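Local coordinates for FACT complex subunit SPT16 (Ashbya gossypii, PDB 6A8M), which probably acts, as a subunit of the FACT histone chaperone, to destabilise and restore nucleosomes during transcription, DNA replication and DNA repair, at residues 9-13 and 92-96; 213-219 and 276-281. All coordinates share one frame; numbering follows the deposited sequence.

Contact 1. Residues 9-13 and 92-96; sequences FSTFE and MNKKL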
loop_
_atom_site.group_PDB
_atom_site.type_symbol
_atom_site.label_atom_id
_atom_site.label_comp_id
_atom_site.label_asym_id
_atom_site.label_seq_id
_atom_site.Cartn_x
_atom_site.Cartn_y
_atom_site.Cartn_z
ATOM N N PHE A 9 6.369 -21.361 -3.686
ATOM C CA PHE A 9 5.205 -22.206 -3.472
ATOM C C PHE A 9 4.937 -22.541 -2.005
ATOM O O PHE A 9 3.815 -22.935 -1.679
ATOM C CB PHE A 9 5.324 -23.483 -4.311
ATOM C CG PHE A 9 4.487 -23.438 -5.547
ATOM C CD1 PHE A 9 3.141 -23.769 -5.483
ATOM C CD2 PHE A 9 5.015 -22.990 -6.750
ATOM C CE1 PHE A 9 2.335 -23.690 -6.609
ATOM C CE2 PHE A 9 4.217 -22.911 -7.884
ATOM C CZ PHE A 9 2.877 -23.261 -7.811
ATOM N N SER A 10 5.908 -22.408 -1.101
ATOM C CA SER A 10 5.525 -22.560 0.301
ATOM C C SER A 10 4.704 -21.359 0.743
ATOM O O SER A 10 3.726 -21.496 1.478
ATOM C CB SER A 10 6.754 -22.752 1.195
ATOM O OG SER A 10 7.680 -21.694 1.049
ATOM N N THR A 11 5.066 -20.180 0.245
ATOM C CA THR A 11 4.306 -18.971 0.505
ATOM C C THR A 11 2.926 -19.040 -0.150
ATOM O O THR A 11 1.912 -18.696 0.473
ATOM C CB THR A 11 5.118 -17.782 -0.006
ATOM O OG1 THR A 11 6.312 -17.647 0.789
ATOM C CG2 THR A 11 4.337 -16.551 0.081
ATOM N N PHE A 12 2.877 -19.502 -1.399
ATOM C CA PHE A 12 1.603 -19.686 -2.097
ATOM C C PHE A 12 0.688 -20.620 -1.321
ATOM O O PHE A 12 -0.484 -20.311 -1.111
ATOM C CB PHE A 12 1.851 -20.237 -3.501
ATOM C CG PHE A 12 0.600 -20.613 -4.241
ATOM C CD1 PHE A 12 -0.129 -19.657 -4.931
ATOM C CD2 PHE A 12 0.159 -21.929 -4.268
ATOM C CE1 PHE A 12 -1.293 -20.004 -5.622
ATOM C CE2 PHE A 12 -1.000 -22.289 -4.957
ATOM C CZ PHE A 12 -1.724 -21.315 -5.638
ATOM N N GLU A 13 1.220 -21.766 -0.872
ATOM C CA GLU A 13 0.412 -22.734 -0.136
ATOM C C GLU A 13 -0.129 -22.147 1.167
ATOM O O GLU A 13 -1.326 -22.240 1.456
ATOM C CB GLU A 13 1.245 -23.993 0.140
ATOM C CG GLU A 13 0.483 -25.047 0.915
ATOM C CD GLU A 13 1.292 -26.299 1.191
ATOM O OE1 GLU A 13 2.125 -26.707 0.347
ATOM O OE2 GLU A 13 1.071 -26.888 2.264
ATOM N N MET A 92 1.631 -29.675 -4.202
ATOM C CA MET A 92 0.658 -29.309 -3.185
ATOM C C MET A 92 -0.523 -30.271 -3.198
ATOM O O MET A 92 -0.967 -30.731 -2.142
ATOM C CB MET A 92 0.201 -27.871 -3.411
ATOM C CG MET A 92 -0.579 -27.262 -2.258
ATOM S SD MET A 92 -0.831 -25.492 -2.497
ATOM C CE MET A 92 0.617 -25.095 -3.434
ATOM N N ASN A 93 -1.025 -30.610 -4.389
ATOM C CA ASN A 93 -2.160 -31.524 -4.473
ATOM C C ASN A 93 -1.840 -32.882 -3.866
ATOM O O ASN A 93 -2.697 -33.503 -3.224
ATOM C CB ASN A 93 -2.594 -31.694 -5.924
ATOM C CG ASN A 93 -3.475 -30.577 -6.396
ATOM O OD1 ASN A 93 -3.944 -29.761 -5.599
ATOM N ND2 ASN A 93 -3.719 -30.528 -7.710
ATOM N N LYS A 94 -0.623 -33.383 -4.089
ATOM C CA LYS A 94 -0.282 -34.687 -3.535
ATOM C C LYS A 94 -0.314 -34.648 -2.014
ATOM O O LYS A 94 -0.812 -35.579 -1.370
ATOM C CB LYS A 94 1.086 -35.141 -4.041
ATOM C CG LYS A 94 1.564 -36.434 -3.401
ATOM C CD LYS A 94 0.591 -37.598 -3.627
ATOM C CE LYS A 94 0.696 -38.166 -5.040
ATOM N NZ LYS A 94 -0.157 -39.378 -5.216
ATOM N N LYS A 95 0.175 -33.562 -1.424
ATOM C CA LYS A 95 0.171 -33.452 0.032
ATOM C C LYS A 95 -1.243 -33.318 0.580
ATOM O O LYS A 95 -1.584 -33.946 1.589
ATOM C CB LYS A 95 1.013 -32.258 0.473
ATOM C CG LYS A 95 1.017 -32.079 1.970
ATOM C CD LYS A 95 2.205 -31.276 2.430
ATOM C CE LYS A 95 2.036 -29.832 2.071
ATOM N NZ LYS A 95 2.716 -28.972 3.085
ATOM N N LEU A 96 -2.076 -32.504 -0.065
ATOM C CA LEU A 96 -3.420 -32.195 0.422
ATOM C C LEU A 96 -4.477 -33.044 -0.265
ATOM O O LEU A 96 -5.596 -32.585 -0.506
ATOM C CB LEU A 96 -3.708 -30.709 0.237
ATOM C CG LEU A 96 -2.632 -29.807 0.845
ATOM C CD1 LEU A 96 -2.861 -28.344 0.503
ATOM C CD2 LEU A 96 -2.572 -30.013 2.351
#

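Contact 2. Residues 213-219 and 276-281; sequences ITDAKLS and SSETQL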
loop_
_atom_site.group_PDB
_atom_site.type_symbol
_atom_site.label_atom_id
_atom_site.label_comp_id
_atom_site.label_asym_id
_atom_site.label_seq_id
_atom_site.Cartn_x
_atom_site.Cartn_y
_atom_site.Cartn_z
ATOM N N ILE A 213 10.653 27.769 -10.839
ATOM C CA ILE A 213 10.255 26.375 -10.941
ATOM C C ILE A 213 9.045 26.178 -10.042
ATOM O O ILE A 213 8.954 26.778 -8.964
ATOM C CB ILE A 213 11.430 25.434 -10.573
ATOM C CG1 ILE A 213 11.157 24.006 -11.024
ATOM C CG2 ILE A 213 11.740 25.483 -9.076
ATOM C CD1 ILE A 213 12.348 23.059 -10.787
ATOM N N THR A 214 8.113 25.351 -10.505
ATOM C CA THR A 214 6.941 24.963 -9.736
ATOM C C THR A 214 7.242 23.744 -8.881
ATOM O O THR A 214 8.180 22.987 -9.137
ATOM C CB THR A 214 5.753 24.640 -10.639
ATOM O OG1 THR A 214 6.004 23.422 -11.366
ATOM C CG2 THR A 214 5.473 25.804 -11.627
ATOM N N ASP A 215 6.410 23.563 -7.854
ATOM C CA ASP A 215 6.482 22.372 -7.022
ATOM C C ASP A 215 6.394 21.098 -7.864
ATOM O O ASP A 215 7.127 20.130 -7.627
ATOM C CB ASP A 215 5.345 22.391 -5.997
ATOM C CG ASP A 215 5.545 23.428 -4.915
ATOM O OD1 ASP A 215 6.653 23.980 -4.793
ATOM O OD2 ASP A 215 4.555 23.703 -4.208
ATOM N N ALA A 216 5.504 21.088 -8.860
ATOM C CA ALA A 216 5.274 19.879 -9.644
ATOM C C ALA A 216 6.456 19.573 -10.563
ATOM O O ALA A 216 6.800 18.403 -10.768
ATOM C CB ALA A 216 3.974 20.019 -10.443
ATOM N N LYS A 217 7.104 20.599 -11.105
ATOM C CA LYS A 217 8.308 20.365 -11.905
ATOM C C LYS A 217 9.433 19.791 -11.050
ATOM O O LYS A 217 10.132 18.854 -11.467
ATOM C CB LYS A 217 8.756 21.669 -12.559
ATOM C CG LYS A 217 10.017 21.547 -13.395
ATOM C CD LYS A 217 9.836 20.524 -14.497
ATOM C CE LYS A 217 11.111 20.403 -15.318
ATOM N NZ LYS A 217 11.078 19.225 -16.209
ATOM N N LEU A 218 9.613 20.333 -9.844
ATOM C CA LEU A 218 10.634 19.815 -8.945
ATOM C C LEU A 218 10.357 18.362 -8.563
ATOM O O LEU A 218 11.274 17.534 -8.567
ATOM C CB LEU A 218 10.707 20.699 -7.701
ATOM C CG LEU A 218 11.724 20.317 -6.633
ATOM C CD1 LEU A 218 13.129 20.344 -7.216
ATOM C CD2 LEU A 218 11.605 21.270 -5.446
ATOM N N SER A 219 9.108 18.026 -8.221
ATOM C CA SER A 219 8.853 16.644 -7.827
ATOM C C SER A 219 8.979 15.720 -9.024
ATOM O O SER A 219 9.387 14.566 -8.871
ATOM C CB SER A 219 7.480 16.486 -7.160
ATOM O OG SER A 219 6.405 16.677 -8.069
ATOM N N SER A 276 1.289 17.189 -5.933
ATOM C CA SER A 276 2.158 18.360 -5.913
ATOM C C SER A 276 1.374 19.593 -6.338
ATOM O O SER A 276 0.488 19.529 -7.199
ATOM C CB SER A 276 3.358 18.192 -6.858
ATOM O OG SER A 276 4.333 17.311 -6.321
ATOM N N SER A 277 1.717 20.721 -5.736
ATOM C CA SER A 277 1.124 21.981 -6.159
ATOM C C SER A 277 1.627 22.344 -7.551
ATOM O O SER A 277 2.710 21.934 -7.967
ATOM C CB SER A 277 1.473 23.101 -5.173
ATOM O OG SER A 277 1.110 22.753 -3.851
ATOM N N GLU A 278 0.829 23.137 -8.268
ATOM C CA GLU A 278 1.179 23.617 -9.600
ATOM C C GLU A 278 1.811 25.006 -9.582
ATOM O O GLU A 278 2.107 25.567 -10.652
ATOM C CB GLU A 278 -0.077 23.635 -10.492
ATOM C CG GLU A 278 -0.731 22.273 -10.652
ATOM C CD GLU A 278 0.135 21.304 -11.446
ATOM O OE1 GLU A 278 0.987 21.771 -12.225
ATOM O OE2 GLU A 278 -0.037 20.077 -11.294
ATOM N N THR A 279 2.010 25.581 -8.402
ATOM C CA THR A 279 2.455 26.958 -8.255
ATOM C C THR A 279 3.955 27.012 -7.998
ATOM O O THR A 279 4.586 26.014 -7.650
ATOM C CB THR A 279 1.699 27.631 -7.104
ATOM O OG1 THR A 279 1.818 26.805 -5.934
ATOM C CG2 THR A 279 0.213 27.755 -7.455
ATOM N N GLN A 280 4.511 28.217 -8.142
ATOM C CA GLN A 280 5.945 28.444 -7.980
ATOM C C GLN A 280 6.467 27.924 -6.643
ATOM O O GLN A 280 5.802 28.017 -5.607
ATOM C CB GLN A 280 6.253 29.938 -8.104
ATOM C CG GLN A 280 7.610 30.361 -7.535
ATOM C CD GLN A 280 8.794 29.949 -8.400
ATOM O OE1 GLN A 280 8.669 29.779 -9.627
ATOM N NE2 GLN A 280 9.952 29.771 -7.761
ATOM N N LEU A 281 7.658 27.334 -6.686
ATOM C CA LEU A 281 8.343 26.937 -5.465
ATOM C C LEU A 281 8.552 28.163 -4.579
ATOM O O LEU A 281 9.140 29.157 -5.010
ATOM C CB LEU A 281 9.680 26.290 -5.822
ATOM C CG LEU A 281 10.668 25.947 -4.710
ATOM C CD1 LEU A 281 10.050 24.983 -3.743
ATOM C CD2 LEU A 281 11.911 25.337 -5.336
HETATM O O HOH W 1 3.881 26.290 -4.241
HETATM O O HOH W 2 1.845 24.863 -2.602
#

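Contact 1. Residues 9-13 and 92-96
The opening turn of helix 9-22 meets the last turn of helix 79-95 most closely at E13 and M92, whose CA atoms lie 7.3 Å apart, and side chains span the gap. M92 carries the apolar half. CG stands anti to the backbone N (chi1 -167°) and the thioether reaches straight across, then bends at its last torsion (chi3 -30°), which sets the methyl beside two rings. M92 CE lies 3.3 Å from F12 CD2 and 3.5 Å from F9 CD1, meeting each ring from its rim of hydrogens, close to level with the ring. The sulfur completes a Met-aromatic contact, with M92 SD 5.2 Å from the F12 centroid and again at the edge. This packing belongs to the N-terminal lobe of Spt16, where both helices lie beside a mixed sheet: F12 and M92 also touch I102 of edge strand 101-106, while F9 extends onto L85 and V89 of helix 79-95. E13 borders both the apolar packing and the charged pair. Its extended chain runs past M92 in the reverse direction, with E13 CB 3.7 Å from M92 SD, and delivers the carboxylate to K95. K95 NZ donates to E13 OE2 over 2.8 Å, on the syn lone pair of that oxygen, in a salt bridge on the more exposed flank. K95 curls over at its far end, its CE methylene beside the same carboxylate.

Contact 2. Residues 213-219 and 276-281
Two backbone hydrogen bonds join 213-219 to 276-281 on either side of T214 and Q280, a non-hydrogen-bonded antiparallel pair forming a single beta bridge with CA atoms 4.0 Å apart. L281 N donates to I213 O over 2.7 Å, and D215 N donates to T279 O over 3.1 Å. The Q280 side chain folds back at chi2 (74°), so that OE1 accepts a bent bond from I213 N while Q280 NE2 donates to its own neighbour, L281 O, at 2.9 Å. Next to these polar contacts, I213 CG2 lies 3.7 Å from L281 CD2, the two branches running alongside each other in a common direction. Farther along, S276 OG donates to S219 OG over 2.8 Å. The helix start is fixed in turn by T214, the N-cap, whose OG1 accepts from K217 N at 3.0 Å. D215, in the first turn, is held by S264 OG at OD1, and a water lies 2.7 Å from both D215 OD2 and T279 OG1. In this M24 peptidase-like domain, this part of the loop between strands 261-263 and 285-295 lies along the start of helix 215-224. S277 continues the connection through backbone bonding to I262 of strand 261-263, against which D215, L218 and S219 also pack, while L218 and L281 lean on L203 of helix 179-208.

Contact 1 closes well before contact 2 opens along the chain, and the two lie on opposite sides of its centre, their centres about 50 Å apart and their nearest atoms about 33 Å. They share no helix, strand or sheet. Contact 1 belongs to the N-terminal lobe, joining two helices beside the edge of its six-stranded sheet; contact 2 belongs to the M24 peptidase-like domain, where a loop lies along the start of a helix near strand 261-263. Helix 179-208 comes between them in sequence and packs against contact 2. Each lies within one of the two domains of this N-terminal part of Spt16, and neither spans the junction between them.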